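Long-range contacts in O-methyltransferase (Burkholderia thailandensis, PDB 3MCZ), which probably transfers a methyl group from S-adenosylmethionine to an oxygen atom of an acceptor substrate, and is built as a dimer: residues G112-H117 with N157-R162; Q141-F146 with V309-G314; I184-G189 with V252-C257. All blocks are in the same frame, centred on the assembly; numbering follows the deposited sequence.

Overall arrangement
The segments of contacts 1 and 2 alternate along the chain, 112-117, 141-146, 157-162 and 309-314, and contact 3 (184-189 with 252-257) is nested inside the loop that contact 2 closes. Contact 1 packs helix 112-119 on helix 150-172; contact 2 joins helix 142-145 to the end of helix 298-310; contact 3 pairs two parallel strands of the seven-stranded sheet. The centres of contacts 1 and 2 lie about 17 Å apart, each about 19 Å from that of contact 3. H117 packs on Q142 where the first two meet. Both also touch the second subunit, whereas no residue of the other chain touches contact 3, which lies in the central sheet of the probable methyltransferase domain.

Contact 1. Residues G112-H117 with N157-R162; sequences GPIVEH and NDAMVR
A159 is the centre of this helix pair: its methyl CB lies 3.7 Å from I114 CA, so the backbones approach with almost no side chain between them. The two CA atoms, I114 and A159, are the nearest pair. H117 adds its CB at 4.1 Å from A159 CB. P113 brings its ring carbon CB to 3.6 Å from D158 CB; D158 takes part through its methylene, while its carboxylate forms a long, weak ion pair with K220. Farther along, I114 CD1 lies 3.8 Å from R162 CG, the two chains crossing at about a right angle. R162 holds CG anti to its N (chi1 -176°) and then bends at chi2, which lays its aliphatic part against I114 and takes the guanidinium on to the D109 carbonyl. Outside this shell, I114 also packs on L163 and on V29 of the second subunit, and E116 forms a salt bridge with R151. With axes 7.8 Å apart at 125° and no hydrogen bond between the segments, this is close helix-helix packing across a small residue, A159, joining helix 112-119, at the subunit interface, to helix 150-172 of the methyltransferase domain, followed in the chain by strand 182-186 of its sheet.

Contact 2. Residues Q141-F146 with V309-G314; sequences QQESRF and VNTNHG
Two helix ends meet here: Q141, the N-cap residue of helix 142-145, and Q142 lie against N310 and T311, where helix 298-310 gives way to a type I turn from T311 to G314. The evidence is a bond between main chains, Q142 N donating to N310 O at 2.9 Å and nearly straight at the hydrogen, so a carbonyl from the closing turn of one helix serves the opening turn of the other. Beside it the side-chain amides of Q142 and N310 stack with planes 19° apart, their NE2 and ND2 atoms 3.8 Å from each other. E143 grips the turn with both carboxylate oxygens. OE1 takes the T311 OG1 hydroxyl at 2.6 Å from above the carboxylate plane, and OE2 receives N312 N at 2.8 Å on its syn lone pair. E143 gets there with CG between its backbone N and carbonyl carbon (chi1 56°) and a bend at chi2. N312 in turn bonds to E135 O and, through OD1, to K72 of the second subunit. Q141, whose OE1 is held by L138 N, extends its chain over the helix end: NE2 donates to V309 O at 3.0 Å from 67° above that carbonyl plane, and to a water whose oxygen lies 2.9 Å from N312 O, to which it is also hydrogen-bonded.

Contact 3. Residues I184-G189 with V252-C257; sequences IDLAGG and VMLNDC
I184 begins the pairing: its carbonyl O accepts M253 N at 2.8 Å, and V252 CA adds a CH...O contact to the same oxygen. The side chains of I184 and V252 share one face of the sheet. D185 turns to the opposite face beside selenomethionine M253, whose chain bends at chi3 (-72°) so that the terminal CE covers the carboxylate, 3.6 Å from D185 CG; L194 of helix 192-200 packs against both residues. D185 holds CG anti to its N (chi1 -164°), leaning toward the carbonyl side, and its OD1 is 2.7 Å from a bridging water. L186 N closes the ladder on M253 O at 2.8 Å. Its CD1 presses on V252 CG1 at 3.5 Å, tighter than usual carbon packing, and its CB meets L254 CD2, with A273 of helix 263-275 against both leucines. Here the strands, 26° apart in direction, separate: the L186 and L254 CA atoms are already 5.4 Å apart. The same water takes over between the strands, bonded to D185 OD1, to L186 O and to N255 N, the last at 2.8 Å. A187 has positive phi in the type II turn from D185 to G188; its CB rests 4.0 Å from C257 SG, and a second water links its O to N255 O. Farther on, G189 N makes a weak hydrogen bond to D210. The central parallel pair of a Rossmann-like sheet, opening at the C-terminal ends of its strands into the loop after strand 182-186, the first of the seven-stranded sheet, is the arrangement that in class I methyltransferases helps form the S-adenosylmethionine site, and the sequence DLAGG of 185-189 is consistent with that role.

Contact 1. Residues G112-H117 with N157-R162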
loop_
_atom_site.group_PDB
_atom_site.type_symbol
_atom_site.label_atom_id
_atom_site.label_comp_id
_atom_site.label_asym_id
_atom_site.label_seq_id
_atom_site.Cartn_x
_atom_site.Cartn_y
_atom_site.Cartn_z
ATOM N N GLY A 112 7.961 -13.550 8.880
ATOM C CA GLY A 112 7.681 -12.498 9.865
ATOM C C GLY A 112 8.644 -11.315 9.782
ATOM O O GLY A 112 8.222 -10.160 9.707
ATOM N N PRO A 113 9.958 -11.596 9.824
ATOM C CA PRO A 113 10.920 -10.487 9.837
ATOM C C PRO A 113 10.791 -9.518 8.655
ATOM O O PRO A 113 10.975 -8.314 8.830
ATOM C CB PRO A 113 12.273 -11.206 9.855
ATOM C CG PRO A 113 11.950 -12.513 10.637
ATOM C CD PRO A 113 10.581 -12.890 10.159
ATOM N N ILE A 114 10.506 -10.050 7.465
ATOM C CA ILE A 114 10.316 -9.247 6.272
ATOM C C ILE A 114 9.096 -8.346 6.475
ATOM O O ILE A 114 9.170 -7.128 6.252
ATOM C CB ILE A 114 10.096 -10.157 5.003
ATOM C CG1 ILE A 114 11.352 -11.000 4.694
ATOM C CG2 ILE A 114 9.664 -9.309 3.748
ATOM C CD1 ILE A 114 11.140 -12.080 3.606
ATOM N N VAL A 115 7.969 -8.941 6.893
ATOM C CA VAL A 115 6.739 -8.178 7.114
ATOM C C VAL A 115 6.937 -7.084 8.173
ATOM O O VAL A 115 6.547 -5.930 7.967
ATOM C CB VAL A 115 5.539 -9.103 7.457
ATOM C CG1 VAL A 115 4.334 -8.279 7.849
ATOM C CG2 VAL A 115 5.246 -9.987 6.265
ATOM N N GLU A 116 7.640 -7.433 9.241
ATOM C CA GLU A 116 7.894 -6.510 10.347
ATOM C C GLU A 116 8.789 -5.356 9.917
ATOM O O GLU A 116 8.545 -4.197 10.278
ATOM C CB GLU A 116 8.569 -7.242 11.488
ATOM C CG GLU A 116 8.924 -6.328 12.640
ATOM C CD GLU A 116 9.445 -7.093 13.836
ATOM O OE1 GLU A 116 9.958 -8.214 13.668
ATOM O OE2 GLU A 116 9.304 -6.572 14.948
ATOM N N HIS A 117 9.805 -5.671 9.123
ATOM C CA HIS A 117 10.694 -4.649 8.610
ATOM C C HIS A 117 9.858 -3.663 7.768
ATOM O O HIS A 117 10.022 -2.444 7.853
ATOM C CB HIS A 117 11.796 -5.248 7.728
ATOM C CG HIS A 117 12.571 -4.200 6.996
ATOM N ND1 HIS A 117 13.261 -3.205 7.659
ATOM C CD2 HIS A 117 12.725 -3.954 5.669
ATOM C CE1 HIS A 117 13.812 -2.394 6.769
ATOM N NE2 HIS A 117 13.517 -2.836 5.554
ATOM N N ASN A 157 17.942 -6.882 9.362
ATOM C CA ASN A 157 19.010 -7.874 9.128
ATOM C C ASN A 157 18.432 -9.277 8.775
ATOM O O ASN A 157 18.857 -9.928 7.807
ATOM C CB ASN A 157 19.972 -7.963 10.331
ATOM C CG ASN A 157 20.848 -6.692 10.501
ATOM O OD1 ASN A 157 21.104 -5.960 9.536
ATOM N ND2 ASN A 157 21.291 -6.430 11.742
ATOM N N ASP A 158 17.450 -9.730 9.547
ATOM C CA ASP A 158 16.785 -11.008 9.269
ATOM C C ASP A 158 16.050 -10.992 7.912
ATOM O O ASP A 158 16.046 -11.998 7.200
ATOM C CB ASP A 158 15.829 -11.383 10.406
ATOM C CG ASP A 158 16.559 -11.731 11.701
ATOM O OD1 ASP A 158 17.768 -12.091 11.657
ATOM O OD2 ASP A 158 15.911 -11.655 12.770
ATOM N N ALA A 159 15.452 -9.866 7.557
ATOM C CA ALA A 159 14.729 -9.741 6.281
ATOM C C ALA A 159 15.702 -9.858 5.100
ATOM O O ALA A 159 15.368 -10.460 4.088
ATOM C CB ALA A 159 13.949 -8.416 6.186
HETATM N N MSE A 160 16.892 -9.272 5.262
HETATM C CA MSE A 160 17.918 -9.251 4.195
HETATM C C MSE A 160 18.498 -10.653 4.024
HETATM O O MSE A 160 18.788 -11.069 2.896
HETATM C CB MSE A 160 19.050 -8.257 4.493
HETATM C CG MSE A 160 18.679 -6.805 4.444
HETATM SE SE MSE A 160 17.751 -6.316 2.826
HETATM C CE MSE A 160 15.873 -6.293 3.423
ATOM N N VAL A 161 18.665 -11.384 5.129
ATOM C CA VAL A 161 19.195 -12.737 5.042
ATOM C C VAL A 161 18.263 -13.598 4.215
ATOM O O VAL A 161 18.702 -14.398 3.375
ATOM C CB VAL A 161 19.406 -13.396 6.433
ATOM C CG1 VAL A 161 19.546 -14.918 6.295
ATOM C CG2 VAL A 161 20.664 -12.794 7.122
ATOM N N ARG A 162 16.977 -13.432 4.454
ATOM C CA ARG A 162 15.988 -14.241 3.779
ATOM C C ARG A 162 15.897 -13.828 2.303
ATOM O O ARG A 162 16.001 -14.659 1.390
ATOM C CB ARG A 162 14.648 -14.101 4.503
ATOM C CG ARG A 162 13.575 -14.966 3.952
ATOM C CD ARG A 162 13.855 -16.429 4.251
ATOM N NE ARG A 162 12.797 -17.270 3.701
ATOM C CZ ARG A 162 11.583 -17.421 4.240
ATOM N NH1 ARG A 162 11.259 -16.800 5.370
ATOM N NH2 ARG A 162 10.695 -18.212 3.655
#

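Contact 2. Residues Q141-F146 with V309-G314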
loop_
_atom_site.group_PDB
_atom_site.type_symbol
_atom_site.label_atom_id
_atom_site.label_comp_id
_atom_site.label_asym_id
_atom_site.label_seq_id
_atom_site.Cartn_x
_atom_site.Cartn_y
_atom_site.Cartn_z
ATOM N N GLN A 141 15.563 7.838 9.688
ATOM C CA GLN A 141 16.322 7.029 8.752
ATOM C C GLN A 141 17.285 6.055 9.467
ATOM O O GLN A 141 17.575 6.211 10.671
ATOM C CB GLN A 141 17.071 7.950 7.774
ATOM C CG GLN A 141 16.093 8.788 6.908
ATOM C CD GLN A 141 16.785 9.668 5.884
ATOM O OE1 GLN A 141 17.437 10.671 6.244
ATOM N NE2 GLN A 141 16.646 9.309 4.592
ATOM N N GLN A 142 17.775 5.059 8.734
ATOM C CA GLN A 142 18.447 3.894 9.343
ATOM C C GLN A 142 19.693 4.220 10.161
ATOM O O GLN A 142 19.927 3.632 11.234
ATOM C CB GLN A 142 18.795 2.846 8.259
ATOM C CG GLN A 142 17.549 2.165 7.728
ATOM C CD GLN A 142 17.835 1.057 6.706
ATOM O OE1 GLN A 142 18.924 0.995 6.116
ATOM N NE2 GLN A 142 16.856 0.169 6.513
ATOM N N GLU A 143 20.487 5.156 9.661
ATOM C CA GLU A 143 21.704 5.551 10.353
ATOM C C GLU A 143 21.400 6.185 11.729
ATOM O O GLU A 143 22.231 6.081 12.639
ATOM C CB GLU A 143 22.622 6.430 9.469
ATOM C CG GLU A 143 21.999 7.711 8.887
ATOM C CD GLU A 143 21.350 7.520 7.524
ATOM O OE1 GLU A 143 20.628 6.505 7.363
ATOM O OE2 GLU A 143 21.558 8.379 6.614
ATOM N N SER A 144 20.199 6.756 11.901
ATOM C CA SER A 144 19.775 7.389 13.177
ATOM C C SER A 144 18.955 6.463 14.055
ATOM O O SER A 144 18.727 6.762 15.249
ATOM C CB SER A 144 18.910 8.635 12.897
ATOM O OG SER A 144 19.341 9.347 11.733
ATOM N N ARG A 145 18.459 5.379 13.453
ATOM C CA ARG A 145 17.472 4.484 14.071
ATOM C C ARG A 145 18.084 3.214 14.651
ATOM O O ARG A 145 17.692 2.796 15.719
ATOM C CB ARG A 145 16.405 4.096 13.050
ATOM C CG ARG A 145 15.300 3.244 13.588
ATOM C CD ARG A 145 14.338 2.879 12.489
ATOM N NE ARG A 145 13.059 2.355 13.009
ATOM C CZ ARG A 145 11.970 2.203 12.252
ATOM N NH1 ARG A 145 11.976 2.536 10.959
ATOM N NH2 ARG A 145 10.872 1.707 12.782
ATOM N N PHE A 146 19.014 2.587 13.947
ATOM C CA PHE A 146 19.461 1.247 14.370
ATOM C C PHE A 146 20.245 1.142 15.702
ATOM O O PHE A 146 20.315 0.037 16.279
ATOM C CB PHE A 146 20.196 0.518 13.234
ATOM C CG PHE A 146 19.298 0.088 12.079
ATOM C CD1 PHE A 146 17.908 0.195 12.142
ATOM C CD2 PHE A 146 19.858 -0.462 10.946
ATOM C CE1 PHE A 146 17.107 -0.195 11.072
ATOM C CE2 PHE A 146 19.076 -0.866 9.885
ATOM C CZ PHE A 146 17.688 -0.732 9.938
ATOM N N VAL A 309 14.628 6.968 0.810
ATOM C CA VAL A 309 13.826 7.104 2.034
ATOM C C VAL A 309 14.590 6.515 3.245
ATOM O O VAL A 309 14.553 7.106 4.350
ATOM C CB VAL A 309 12.414 6.501 1.888
ATOM C CG1 VAL A 309 11.691 6.410 3.250
ATOM C CG2 VAL A 309 11.603 7.334 0.863
ATOM N N ASN A 310 15.218 5.363 3.051
ATOM C CA ASN A 310 15.904 4.649 4.131
ATOM C C ASN A 310 17.164 5.316 4.677
ATOM O O ASN A 310 17.436 5.217 5.854
ATOM C CB ASN A 310 16.312 3.235 3.728
ATOM C CG ASN A 310 15.130 2.258 3.623
ATOM O OD1 ASN A 310 13.986 2.571 3.980
ATOM N ND2 ASN A 310 15.424 1.057 3.061
ATOM N N THR A 311 17.951 5.943 3.828
ATOM C CA THR A 311 19.218 6.528 4.274
ATOM C C THR A 311 19.533 7.825 3.495
ATOM O O THR A 311 19.199 7.936 2.295
ATOM C CB THR A 311 20.360 5.450 4.154
ATOM O OG1 THR A 311 21.452 5.832 4.988
ATOM C CG2 THR A 311 20.843 5.265 2.754
ATOM N N ASN A 312 20.246 8.751 4.128
ATOM C CA ASN A 312 20.482 10.079 3.535
ATOM C C ASN A 312 20.980 10.023 2.084
ATOM O O ASN A 312 20.417 10.655 1.229
ATOM C CB ASN A 312 21.526 10.847 4.369
ATOM C CG ASN A 312 21.585 12.341 4.043
ATOM O OD1 ASN A 312 20.661 12.917 3.488
ATOM N ND2 ASN A 312 22.723 12.963 4.361
ATOM N N HIS A 313 22.063 9.298 1.853
ATOM C CA HIS A 313 22.666 9.186 0.524
ATOM C C HIS A 313 22.171 8.012 -0.282
ATOM O O HIS A 313 22.752 7.673 -1.314
ATOM C CB HIS A 313 24.200 9.115 0.616
ATOM C CG HIS A 313 24.833 10.369 1.103
ATOM N ND1 HIS A 313 26.193 10.469 1.329
ATOM C CD2 HIS A 313 24.312 11.584 1.387
ATOM C CE1 HIS A 313 26.473 11.689 1.753
ATOM N NE2 HIS A 313 25.344 12.369 1.834
ATOM N N GLY A 314 21.062 7.401 0.133
ATOM C CA GLY A 314 20.549 6.215 -0.551
ATOM C C GLY A 314 20.269 6.500 -2.015
ATOM O O GLY A 314 19.608 7.502 -2.362
HETATM O O HOH W 1 17.604 10.615 1.908
#

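Contact 3. Residues I184-G189 with V252-C257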
loop_
_atom_site.group_PDB
_atom_site.type_symbol
_atom_site.label_atom_id
_atom_site.label_comp_id
_atom_site.label_asym_id
_atom_site.label_seq_id
_atom_site.Cartn_x
_atom_site.Cartn_y
_atom_site.Cartn_z
ATOM N N ILE A 184 37.603 -11.288 1.387
ATOM C CA ILE A 184 37.196 -10.161 2.203
ATOM C C ILE A 184 35.768 -9.734 1.790
ATOM O O ILE A 184 35.516 -9.481 0.609
ATOM C CB ILE A 184 38.207 -9.019 2.042
ATOM C CG1 ILE A 184 39.508 -9.375 2.728
ATOM C CG2 ILE A 184 37.644 -7.723 2.552
ATOM C CD1 ILE A 184 40.601 -8.341 2.572
ATOM N N ASP A 185 34.840 -9.713 2.755
ATOM C CA ASP A 185 33.424 -9.306 2.543
ATOM C C ASP A 185 33.246 -7.886 3.129
ATOM O O ASP A 185 33.161 -7.695 4.358
ATOM C CB ASP A 185 32.492 -10.316 3.244
ATOM C CG ASP A 185 31.027 -10.242 2.780
ATOM O OD1 ASP A 185 30.703 -9.551 1.766
ATOM O OD2 ASP A 185 30.183 -10.918 3.439
ATOM N N LEU A 186 33.190 -6.903 2.250
ATOM C CA LEU A 186 33.141 -5.510 2.644
ATOM C C LEU A 186 31.679 -5.115 2.930
ATOM O O LEU A 186 30.795 -5.331 2.108
ATOM C CB LEU A 186 33.759 -4.617 1.567
ATOM C CG LEU A 186 35.264 -4.796 1.244
ATOM C CD1 LEU A 186 35.605 -4.002 -0.045
ATOM C CD2 LEU A 186 36.194 -4.418 2.407
ATOM N N ALA A 187 31.416 -4.559 4.110
ATOM C CA ALA A 187 30.042 -4.212 4.450
ATOM C C ALA A 187 29.238 -5.506 4.513
ATOM O O ALA A 187 28.051 -5.533 4.147
ATOM C CB ALA A 187 29.435 -3.251 3.407
ATOM N N GLY A 188 29.893 -6.578 4.960
ATOM C CA GLY A 188 29.344 -7.923 4.841
ATOM C C GLY A 188 28.098 -8.138 5.672
ATOM O O GLY A 188 27.283 -9.019 5.361
ATOM N N GLY A 189 27.973 -7.362 6.751
ATOM C CA GLY A 189 26.739 -7.296 7.544
ATOM C C GLY A 189 26.358 -8.606 8.168
ATOM O O GLY A 189 27.112 -9.156 8.988
ATOM N N VAL A 252 37.349 -10.188 -3.192
ATOM C CA VAL A 252 36.840 -9.103 -2.366
ATOM C C VAL A 252 35.397 -8.899 -2.794
ATOM O O VAL A 252 35.105 -8.854 -3.978
ATOM C CB VAL A 252 37.677 -7.804 -2.569
ATOM C CG1 VAL A 252 37.089 -6.613 -1.786
ATOM C CG2 VAL A 252 39.171 -8.069 -2.221
HETATM N N MSE A 253 34.470 -8.782 -1.842
HETATM C CA MSE A 253 33.066 -8.675 -2.207
HETATM C C MSE A 253 32.458 -7.377 -1.676
HETATM O O MSE A 253 32.705 -7.012 -0.547
HETATM C CB MSE A 253 32.276 -9.866 -1.657
HETATM C CG MSE A 253 32.842 -11.192 -2.004
HETATM SE SE MSE A 253 31.663 -12.670 -1.615
HETATM C CE MSE A 253 31.774 -12.659 0.249
ATOM N N LEU A 254 31.651 -6.751 -2.524
ATOM C CA LEU A 254 30.798 -5.610 -2.218
ATOM C C LEU A 254 29.380 -5.997 -2.625
ATOM O O LEU A 254 28.947 -5.684 -3.726
ATOM C CB LEU A 254 31.203 -4.417 -3.064
ATOM C CG LEU A 254 32.259 -3.453 -2.574
ATOM C CD1 LEU A 254 32.589 -2.485 -3.720
ATOM C CD2 LEU A 254 31.818 -2.670 -1.271
ATOM N N ASN A 255 28.651 -6.678 -1.756
ATOM C CA ASN A 255 27.390 -7.272 -2.186
ATOM C C ASN A 255 26.215 -6.426 -1.734
ATOM O O ASN A 255 26.034 -6.245 -0.538
ATOM C CB ASN A 255 27.260 -8.685 -1.623
ATOM C CG ASN A 255 28.249 -9.650 -2.251
ATOM O OD1 ASN A 255 28.795 -10.520 -1.566
ATOM N ND2 ASN A 255 28.507 -9.477 -3.549
ATOM N N ASP A 256 25.466 -5.859 -2.697
ATOM C CA ASP A 256 24.161 -5.241 -2.432
ATOM C C ASP A 256 24.310 -4.169 -1.360
ATOM O O ASP A 256 23.510 -4.135 -0.419
ATOM C CB ASP A 256 23.183 -6.352 -1.997
ATOM C CG ASP A 256 21.702 -5.983 -2.118
ATOM O OD1 ASP A 256 21.328 -5.077 -2.896
ATOM O OD2 ASP A 256 20.896 -6.672 -1.431
ATOM N N CYS A 257 25.318 -3.290 -1.519
ATOM C CA CYS A 257 25.642 -2.229 -0.547
ATOM C C CYS A 257 26.076 -0.892 -1.144
ATOM O O CYS A 257 26.145 0.108 -0.424
ATOM C CB CYS A 257 26.731 -2.692 0.421
ATOM S SG CYS A 257 28.325 -3.057 -0.425
HETATM O O HOH W 2 29.419 -7.405 0.801
HETATM O O HOH W 3 28.345 -9.923 1.214
HETATM O O HOH W 4 26.837 -6.817 2.089
#